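Local structure of glycosyl hydrolase BlGH5_18 (Bifidobacterium longum subsp. infantis, 7LQX) at residues A[208-213]-A[258-263]; A[249-254]-A[297-302]; A[391-396]-A[401-406]. The protein probably hydrolyses glycosidic bonds in host N-glycans, as a family 5 subfamily 18 glycoside hydrolase of a gut bifidobacterium. One frame throughout, in Å; residues are numbered along the deposited sequence. Where two conformers were deposited one is given.

Following the chain from its N terminus, segment 208-213 comes first, just after strand 200-202 of the eight-stranded parallel barrel. Interaction 1 brings it against helix 248-264, closing a loop that contains strand 229-233. Interaction 2 starts earlier on that same helix and ends on helix 289-300, closing a second loop around strand 272-277. The loops cross: 249-254 lies inside the first loop and 297-302 beyond its end. Interaction 3 follows in series and packs helix 388-399 on the small three-stranded C-terminal sheet. Glu259 to Thr404 links helix 248-264 to strand 403-407, and Gln302 to Arg402 links the loop after helix 289-300 to the residue before that strand.

Interaction 1: A[208-213]-A[258-263]; sequences GVWYLD and AELSRA
The Trp210 indole and the Tyr211 phenol ring both reach helix 248-264. On one face of the indole lies Val209 CG1 of its own helix, offset toward the rim and 3.3 Å above the ring plane. Ser261 and Leu260 approach the indole obliquely, neither squarely over a face nor in line with an edge. The closest approach is at the far end of the six-membered ring, where Trp210 CH2 lies 3.4 Å from Ser261 CB. Leu260 meets the opposite end of the same side chain. Leu260 CD2 is 3.8 Å from Trp210 CB, and the two side chains run past each other in opposite directions. Leu260 CG is anti to the backbone N (chi1 -180°), which carries the methyl groups toward helix 208-211. Leu260 CD2 also touches the Tyr211 ring obliquely, 4.2 Å from Tyr211 CE1. The Tyr211 ring also meets Tyr437 edge to face.

No hydrogen bond crosses this contact. The Ser261 hydroxyl is instead used within its own helix, with OG giving a hydrogen bond of 2.8 Å to Ala258 O. That carbonyl also accepts from Arg262 N, and both donors come from the same face of its plane. The hydroxyl proton is thus used there, while CB packs on the indole.

Leu257 and Phe264, just before and just after residues 258-263 on the same helix, also touch Trp210. Thr229 of strand 229-233 touches both Trp210 and Ser261. The arrangement is a buried apolar joint between a short helix and a longer barrel helix, in the (beta/alpha)8 fold of family 5 glycoside hydrolases.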
loop_
_atom_site.group_PDB
_atom_site.type_symbol
_atom_site.label_atom_id
_atom_site.label_comp_id
_atom_site.label_asym_id
_atom_site.label_seq_id
_atom_site.Cartn_x
_atom_site.Cartn_y
_atom_site.Cartn_z
ATOM N N GLY A 208 -18.442 4.110 -15.322
ATOM C CA GLY A 208 -17.706 3.963 -16.562
ATOM C C GLY A 208 -18.157 2.767 -17.381
ATOM O O GLY A 208 -18.070 2.784 -18.611
ATOM N N VAL A 209 -18.633 1.710 -16.718
ATOM C CA VAL A 209 -19.107 0.542 -17.454
ATOM C C VAL A 209 -20.255 0.917 -18.383
ATOM O O VAL A 209 -20.372 0.372 -19.488
ATOM C CB VAL A 209 -19.478 -0.603 -16.487
ATOM C CG1 VAL A 209 -20.718 -0.277 -15.671
ATOM C CG2 VAL A 209 -19.665 -1.903 -17.251
ATOM N N TRP A 210 -21.099 1.868 -17.973
ATOM C CA TRP A 210 -22.256 2.272 -18.766
ATOM C C TRP A 210 -21.947 3.408 -19.723
ATOM O O TRP A 210 -22.605 3.538 -20.758
ATOM C CB TRP A 210 -23.427 2.712 -17.854
ATOM C CG TRP A 210 -23.757 1.661 -16.856
ATOM C CD1 TRP A 210 -23.536 1.716 -15.519
ATOM C CD2 TRP A 210 -24.302 0.360 -17.119
ATOM N NE1 TRP A 210 -23.913 0.537 -14.925
ATOM C CE2 TRP A 210 -24.379 -0.313 -15.890
ATOM C CE3 TRP A 210 -24.738 -0.293 -18.269
ATOM C CZ2 TRP A 210 -24.870 -1.606 -15.778
ATOM C CZ3 TRP A 210 -25.219 -1.582 -18.154
ATOM C CH2 TRP A 210 -25.286 -2.219 -16.917
ATOM N N TYR A 211 -20.970 4.234 -19.400
ATOM C CA TYR A 211 -20.849 5.537 -20.010
ATOM C C TYR A 211 -19.573 5.745 -20.818
ATOM O O TYR A 211 -19.483 6.743 -21.538
ATOM C CB TYR A 211 -20.919 6.607 -18.910
ATOM C CG TYR A 211 -22.237 6.740 -18.169
ATOM C CD1 TYR A 211 -23.430 6.229 -18.672
ATOM C CD2 TYR A 211 -22.280 7.418 -16.962
ATOM C CE1 TYR A 211 -24.618 6.413 -17.985
ATOM C CE2 TYR A 211 -23.458 7.599 -16.279
ATOM C CZ TYR A 211 -24.628 7.101 -16.794
ATOM O OH TYR A 211 -25.824 7.288 -16.129
ATOM N N LEU A 212 -18.595 4.850 -20.737
ATOM C CA LEU A 212 -17.309 5.067 -21.388
ATOM C C LEU A 212 -17.103 4.112 -22.555
ATOM O O LEU A 212 -17.042 2.894 -22.363
ATOM C CB LEU A 212 -16.171 4.847 -20.399
ATOM C CG LEU A 212 -16.004 5.887 -19.307
ATOM C CD1 LEU A 212 -14.898 5.442 -18.362
ATOM C CD2 LEU A 212 -15.686 7.239 -19.913
ATOM N N ASP A 213 -16.935 4.656 -23.753
ATOM C CA ASP A 213 -16.633 3.808 -24.895
ATOM C C ASP A 213 -15.229 3.237 -24.782
ATOM O O ASP A 213 -14.331 3.848 -24.201
ATOM C CB ASP A 213 -16.793 4.590 -26.190
ATOM C CG ASP A 213 -18.238 4.762 -26.556
ATOM O OD1 ASP A 213 -18.911 3.734 -26.802
ATOM O OD2 ASP A 213 -18.714 5.912 -26.524
ATOM N N ALA A 258 -30.721 1.775 -13.634
ATOM C CA ALA A 258 -31.388 0.484 -13.516
ATOM C C ALA A 258 -32.028 0.078 -14.842
ATOM O O ALA A 258 -31.857 -1.055 -15.307
ATOM C CB ALA A 258 -32.429 0.528 -12.399
ATOM N N GLU A 259 -32.753 1.002 -15.476
ATOM C CA GLU A 259 -33.391 0.694 -16.755
ATOM C C GLU A 259 -32.361 0.481 -17.855
ATOM O O GLU A 259 -32.529 -0.398 -18.707
ATOM C CB GLU A 259 -34.361 1.807 -17.145
ATOM C CG GLU A 259 -35.574 1.926 -16.229
ATOM C CD GLU A 259 -36.368 0.635 -16.113
ATOM O OE1 GLU A 259 -36.334 -0.192 -17.050
ATOM O OE2 GLU A 259 -37.031 0.443 -15.081
ATOM N N LEU A 260 -31.291 1.276 -17.862
ATOM C CA LEU A 260 -30.234 1.083 -18.845
ATOM C C LEU A 260 -29.671 -0.325 -18.743
ATOM O O LEU A 260 -29.459 -0.995 -19.760
ATOM C CB LEU A 260 -29.148 2.136 -18.633
ATOM C CG LEU A 260 -27.962 2.091 -19.587
ATOM C CD1 LEU A 260 -28.371 2.323 -21.023
ATOM C CD2 LEU A 260 -26.939 3.140 -19.157
ATOM N N SER A 261 -29.431 -0.802 -17.523
ATOM C CA SER A 261 -28.861 -2.132 -17.369
ATOM C C SER A 261 -29.792 -3.203 -17.916
ATOM O O SER A 261 -29.330 -4.190 -18.493
ATOM C CB SER A 261 -28.506 -2.383 -15.902
ATOM O OG SER A 261 -29.633 -2.667 -15.087
ATOM N N ARG A 262 -31.102 -3.008 -17.783
ATOM C CA ARG A 262 -32.055 -3.992 -18.280
ATOM C C ARG A 262 -31.960 -4.176 -19.785
ATOM O O ARG A 262 -32.297 -5.251 -20.297
ATOM C CB ARG A 262 -33.475 -3.583 -17.905
ATOM C CG ARG A 262 -33.798 -3.711 -16.427
ATOM C CD ARG A 262 -35.206 -3.221 -16.187
ATOM N NE ARG A 262 -36.218 -4.127 -16.732
ATOM C CZ ARG A 262 -37.477 -3.785 -16.988
ATOM N NH1 ARG A 262 -37.879 -2.534 -16.828
ATOM N NH2 ARG A 262 -38.333 -4.699 -17.423
ATOM N N ALA A 263 -31.547 -3.144 -20.519
ATOM C CA ALA A 263 -31.406 -3.297 -21.960
ATOM C C ALA A 263 -30.470 -4.446 -22.303
ATOM O O ALA A 263 -30.647 -5.110 -23.331
ATOM C CB ALA A 263 -30.861 -2.004 -22.564
#

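Interaction 2: A[249-254]-A[297-302]; sequences ECTAHA and IAKAAQ
The Lys299 side chain crosses Thr251 obliquely and passes over Ala252, joining two neighbouring outer helices of the (beta/alpha)8 barrel, 289-300 and 248-264. Lys299 CB points toward the other helix and lies 4.0 Å from Thr251 O. CG is anti to the carbonyl carbon (chi1 -74°), and beyond it the chain is extended. Lys299 CD passes over the backbone, 3.6 Å from Thr251 O and 3.7 Å from Ala252 CA. CE comes next to the threonine hydroxyl, with 3.4 Å between Lys299 CE and Thr251 OG1. The aliphatic part of the lysine thus covers the backbone, and the ammonium group is carried on to polar partners.

At the tip, NZ makes hydrogen bonds to Gly248 O and to His397 NE2 of helix 388-399. The lysine therefore links three helices. Its bond to the Thr251 hydroxyl is weak by comparison.

Small residues let the helices come close. Ala254 CA and Ala300 CA are 5.8 Å apart. Ala254 CB meets Ala300 CB at 4.5 Å. Ala252 also packs against Met394 and His397 of helix 388-399. At the end of the lysine, Lys299 NZ lies 3.2 Å from Thr251 OG1 and 3.9 Å from Ala252 CB.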
loop_
_atom_site.group_PDB
_atom_site.type_symbol
_atom_site.label_atom_id
_atom_site.label_comp_id
_atom_site.label_asym_id
_atom_site.label_seq_id
_atom_site.Cartn_x
_atom_site.Cartn_y
_atom_site.Cartn_z
ATOM N N GLU A 249 -33.856 15.256 -13.526
ATOM C CA GLU A 249 -32.811 14.364 -14.014
ATOM C C GLU A 249 -31.946 13.884 -12.855
ATOM O O GLU A 249 -31.543 12.718 -12.796
ATOM C CB GLU A 249 -31.947 15.084 -15.050
ATOM C CG GLU A 249 -32.618 15.358 -16.388
ATOM C CD GLU A 249 -33.369 16.678 -16.432
ATOM O OE1 GLU A 249 -33.529 17.338 -15.379
ATOM O OE2 GLU A 249 -33.789 17.078 -17.542
ATOM N N CYS A 250 -31.644 14.786 -11.924
ATOM C CA CYS A 250 -30.820 14.431 -10.776
ATOM C C CYS A 250 -31.452 13.300 -9.967
ATOM O O CYS A 250 -30.788 12.307 -9.655
ATOM C CB CYS A 250 -30.592 15.673 -9.920
ATOM S SG CYS A 250 -29.417 15.409 -8.602
ATOM N N THR A 251 -32.733 13.417 -9.630
ATOM C CA THR A 251 -33.363 12.379 -8.819
ATOM C C THR A 251 -33.736 11.139 -9.621
ATOM O O THR A 251 -33.999 10.097 -9.012
ATOM C CB THR A 251 -34.606 12.909 -8.100
ATOM O OG1 THR A 251 -35.499 13.472 -9.066
ATOM C CG2 THR A 251 -34.229 13.944 -7.047
ATOM N N ALA A 252 -33.735 11.214 -10.948
ATOM C CA ALA A 252 -34.028 10.070 -11.797
ATOM C C ALA A 252 -32.796 9.247 -12.138
ATOM O O ALA A 252 -32.934 8.204 -12.771
ATOM C CB ALA A 252 -34.682 10.529 -13.103
ATOM N N HIS A 253 -31.603 9.661 -11.716
ATOM C CA HIS A 253 -30.395 9.022 -12.226
ATOM C C HIS A 253 -30.325 7.545 -11.854
ATOM O O HIS A 253 -29.888 6.716 -12.664
ATOM C CB HIS A 253 -29.141 9.759 -11.748
ATOM C CG HIS A 253 -27.880 9.241 -12.365
ATOM N ND1 HIS A 253 -27.122 8.245 -11.786
ATOM C CD2 HIS A 253 -27.270 9.547 -13.534
ATOM C CE1 HIS A 253 -26.096 7.967 -12.568
ATOM N NE2 HIS A 253 -26.159 8.742 -13.634
ATOM N N ALA A 254 -30.710 7.191 -10.624
ATOM C CA ALA A 254 -30.605 5.794 -10.209
ATOM C C ALA A 254 -31.580 4.923 -10.991
ATOM O O ALA A 254 -31.221 3.832 -11.446
ATOM C CB ALA A 254 -30.842 5.656 -8.704
ATOM N N ILE A 297 -35.325 7.295 -4.376
ATOM C CA ILE A 297 -35.825 5.949 -4.118
ATOM C C ILE A 297 -37.212 5.760 -4.709
ATOM O O ILE A 297 -37.496 4.725 -5.322
ATOM C CB ILE A 297 -35.769 5.631 -2.614
ATOM C CG1 ILE A 297 -34.306 5.545 -2.177
ATOM C CG2 ILE A 297 -36.507 4.331 -2.319
ATOM C CD1 ILE A 297 -34.116 5.552 -0.677
ATOM N N ALA A 298 -38.092 6.746 -4.558
ATOM C CA ALA A 298 -39.419 6.621 -5.152
ATOM C C ALA A 298 -39.331 6.438 -6.660
ATOM O O ALA A 298 -40.118 5.690 -7.252
ATOM C CB ALA A 298 -40.260 7.846 -4.812
ATOM N N LYS A 299 -38.384 7.116 -7.308
ATOM C CA LYS A 299 -38.197 6.914 -8.740
ATOM C C LYS A 299 -37.582 5.548 -9.025
ATOM O O LYS A 299 -38.058 4.817 -9.899
ATOM C CB LYS A 299 -37.359 8.043 -9.341
ATOM C CG LYS A 299 -38.131 9.367 -9.469
ATOM C CD LYS A 299 -37.352 10.434 -10.226
ATOM C CE LYS A 299 -38.115 11.722 -10.350
ATOM N NZ LYS A 299 -37.504 12.606 -11.397
ATOM N N ALA A 300 -36.524 5.180 -8.301
ATOM C CA ALA A 300 -35.882 3.893 -8.554
ATOM C C ALA A 300 -36.871 2.738 -8.427
ATOM O O ALA A 300 -36.792 1.761 -9.182
ATOM C CB ALA A 300 -34.692 3.698 -7.611
ATOM N N ALA A 301 -37.805 2.827 -7.484
ATOM C CA ALA A 301 -38.788 1.772 -7.279
ATOM C C ALA A 301 -39.732 1.621 -8.462
ATOM O O ALA A 301 -40.513 0.661 -8.491
ATOM C CB ALA A 301 -39.576 2.031 -5.995
ATOM N N GLN A 302 -39.691 2.534 -9.433
ATOM C CA GLN A 302 -40.467 2.346 -10.652
ATOM C C GLN A 302 -39.887 1.253 -11.531
ATOM O O GLN A 302 -40.557 0.810 -12.471
ATOM C CB GLN A 302 -40.553 3.656 -11.428
ATOM C CG GLN A 302 -41.359 4.707 -10.696
ATOM C CD GLN A 302 -41.236 6.082 -11.306
ATOM O OE1 GLN A 302 -40.765 6.239 -12.431
ATOM N NE2 GLN A 302 -41.660 7.095 -10.561
#

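Interaction 3: A[391-396]-A[401-406]; sequences ERWMRL and ARPTLV
Helix 391-396 and strand 403-406 run nearly antiparallel, with 152° between their directions and 8.4 Å between their axes at closest approach. The last turn of helix 388-399 and a short loop join them. The CA atoms of Leu396 and Ala401 are 5.3 Å apart, and Ala401 N gives a hydrogen bond of 3.0 Å to Leu396 O. This bond is fairly straight, with an angle of 162° at the hydrogen.

Trp393 has the largest share of the contact, followed by Pro403 and Leu396. Its CG is anti to the backbone N (chi1 -174°), which lays the indole against the strand. Pro403 CG sits over one face in a CH-pi contact, 3.6 Å from the centroid of the five-membered Trp393 ring. The indole and proline side chains cross at about a right angle. Trp393 NE1 also gives a weak, bent hydrogen bond to Pro403 O at 2.9 Å. Pro403 thus meets the indole through both its ring and its carbonyl. Thr404 O lies at the edge of the indole, in its plane. Leu405 CD1 comes in obliquely, 3.5 Å from Trp393 CD1.

One turn further along the helix, Leu396 slides past the proline, with its CB 3.7 Å from Pro403 CG. Its CD2 rests on Ala401 CB.

The contact forms the helix-to-strand half of a beta-alpha-beta unit made of strand 365-369, helix 388-399 and strand 403-407. Thr404 and Val406 pair with strand 365-369 through backbone hydrogen bonds. Leu396 also touches strand 424-426, while Trp393 packs on Leu255 of helix 248-264, between the small sheet and the barrel.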
loop_
_atom_site.group_PDB
_atom_site.type_symbol
_atom_site.label_atom_id
_atom_site.label_comp_id
_atom_site.label_asym_id
_atom_site.label_seq_id
_atom_site.Cartn_x
_atom_site.Cartn_y
_atom_site.Cartn_z
ATOM N N GLU A 391 -30.806 11.840 -22.598
ATOM C CA GLU A 391 -31.807 12.904 -22.642
ATOM C C GLU A 391 -33.137 12.435 -23.218
ATOM O O GLU A 391 -34.192 12.883 -22.758
ATOM C CB GLU A 391 -31.239 14.119 -23.367
ATOM C CG GLU A 391 -30.080 14.709 -22.569
ATOM C CD GLU A 391 -29.614 16.076 -23.016
ATOM O OE1 GLU A 391 -29.927 16.504 -24.147
ATOM O OE2 GLU A 391 -28.911 16.721 -22.213
ATOM N N ARG A 392 -33.130 11.530 -24.200
ATOM C CA ARG A 392 -34.399 10.992 -24.679
ATOM C C ARG A 392 -35.124 10.237 -23.571
ATOM O O ARG A 392 -36.339 10.392 -23.383
ATOM C CB ARG A 392 -34.172 10.090 -25.888
ATOM C CG ARG A 392 -33.757 10.838 -27.135
ATOM C CD ARG A 392 -33.546 9.878 -28.290
ATOM N NE ARG A 392 -33.133 10.553 -29.515
ATOM C CZ ARG A 392 -33.970 11.140 -30.363
ATOM N NH1 ARG A 392 -35.274 11.135 -30.118
ATOM N NH2 ARG A 392 -33.512 11.715 -31.469
ATOM N N TRP A 393 -34.398 9.390 -22.836
ATOM C CA TRP A 393 -35.013 8.684 -21.719
ATOM C C TRP A 393 -35.564 9.679 -20.702
ATOM O O TRP A 393 -36.695 9.544 -20.227
ATOM C CB TRP A 393 -34.018 7.712 -21.077
ATOM C CG TRP A 393 -34.663 6.859 -20.029
ATOM C CD1 TRP A 393 -35.202 5.608 -20.197
ATOM C CD2 TRP A 393 -34.879 7.205 -18.650
ATOM N NE1 TRP A 393 -35.717 5.155 -19.009
ATOM C CE2 TRP A 393 -35.543 6.116 -18.046
ATOM C CE3 TRP A 393 -34.583 8.335 -17.873
ATOM C CZ2 TRP A 393 -35.910 6.119 -16.704
ATOM C CZ3 TRP A 393 -34.940 8.332 -16.544
ATOM C CH2 TRP A 393 -35.596 7.233 -15.969
HETATM N N MSE A 394 -34.777 10.702 -20.365
HETATM C CA MSE A 394 -35.204 11.695 -19.382
HETATM C C MSE A 394 -36.483 12.407 -19.814
HETATM O O MSE A 394 -37.345 12.711 -18.981
HETATM C CB MSE A 394 -34.083 12.709 -19.098
HETATM C CG MSE A 394 -32.911 12.121 -18.337
HETATM SE SE MSE A 394 -33.459 11.632 -16.544
HETATM C CE MSE A 394 -31.913 10.564 -16.096
ATOM N N ARG A 395 -36.616 12.676 -21.115
ATOM C CA ARG A 395 -37.812 13.356 -21.605
ATOM C C ARG A 395 -39.039 12.465 -21.463
ATOM O O ARG A 395 -40.085 12.903 -20.970
ATOM C CB ARG A 395 -37.619 13.758 -23.065
ATOM C CG ARG A 395 -38.631 14.781 -23.537
ATOM C CD ARG A 395 -38.748 14.801 -25.045
ATOM N NE ARG A 395 -39.555 13.676 -25.515
ATOM C CZ ARG A 395 -39.082 12.608 -26.160
ATOM N NH1 ARG A 395 -37.787 12.494 -26.440
ATOM N NH2 ARG A 395 -39.914 11.647 -26.526
ATOM N N LEU A 396 -38.926 11.204 -21.895
ATOM C CA LEU A 396 -40.021 10.255 -21.743
ATOM C C LEU A 396 -40.373 10.042 -20.277
ATOM O O LEU A 396 -41.555 9.911 -19.930
ATOM C CB LEU A 396 -39.643 8.935 -22.409
ATOM C CG LEU A 396 -39.682 8.977 -23.936
ATOM C CD1 LEU A 396 -38.931 7.774 -24.502
ATOM C CD2 LEU A 396 -41.113 9.023 -24.455
ATOM N N ALA A 401 -44.109 8.432 -19.439
ATOM C CA ALA A 401 -44.221 7.281 -20.327
ATOM C C ALA A 401 -43.616 6.015 -19.740
ATOM O O ALA A 401 -43.646 4.972 -20.402
ATOM C CB ALA A 401 -43.555 7.577 -21.671
ATOM N N ARG A 402 -43.065 6.086 -18.532
ATOM C CA ARG A 402 -42.432 4.947 -17.876
ATOM C C ARG A 402 -41.438 4.262 -18.814
ATOM O O ARG A 402 -41.536 3.063 -19.068
ATOM C CB ARG A 402 -43.463 3.939 -17.388
ATOM C CG ARG A 402 -44.264 4.358 -16.178
ATOM C CD ARG A 402 -45.165 3.203 -15.715
ATOM N NE ARG A 402 -44.415 1.995 -15.356
ATOM C CZ ARG A 402 -43.719 1.865 -14.229
ATOM N NH1 ARG A 402 -43.675 2.865 -13.362
ATOM N NH2 ARG A 402 -43.066 0.742 -13.965
ATOM N N PRO A 403 -40.475 5.002 -19.357
ATOM C CA PRO A 403 -39.587 4.397 -20.347
ATOM C C PRO A 403 -38.618 3.401 -19.738
ATOM O O PRO A 403 -38.147 3.543 -18.604
ATOM C CB PRO A 403 -38.816 5.597 -20.913
ATOM C CG PRO A 403 -38.762 6.569 -19.746
ATOM C CD PRO A 403 -40.131 6.417 -19.094
ATOM N N THR A 404 -38.287 2.406 -20.544
ATOM C CA THR A 404 -37.096 1.600 -20.332
ATOM C C THR A 404 -36.151 1.843 -21.508
ATOM O O THR A 404 -36.354 2.743 -22.321
ATOM C CB THR A 404 -37.470 0.137 -20.100
ATOM O OG1 THR A 404 -36.306 -0.599 -19.703
ATOM C CG2 THR A 404 -38.080 -0.509 -21.348
ATOM N N LEU A 405 -35.094 1.047 -21.568
ATOM C CA LEU A 405 -34.156 1.061 -22.681
ATOM C C LEU A 405 -34.068 -0.345 -23.241
ATOM O O LEU A 405 -34.064 -1.315 -22.484
ATOM C CB LEU A 405 -32.774 1.546 -22.248
ATOM C CG LEU A 405 -32.888 3.030 -21.857
ATOM C CD1 LEU A 405 -32.669 3.237 -20.365
ATOM C CD2 LEU A 405 -32.012 3.945 -22.700
ATOM N N VAL A 406 -33.986 -0.448 -24.562
ATOM C CA VAL A 406 -33.820 -1.738 -25.215
ATOM C C VAL A 406 -32.719 -1.614 -26.258
ATOM O O VAL A 406 -32.421 -0.527 -26.757
ATOM C CB VAL A 406 -35.118 -2.256 -25.870
ATOM C CG1 VAL A 406 -36.218 -2.414 -24.837
ATOM C CG2 VAL A 406 -35.554 -1.341 -27.000
#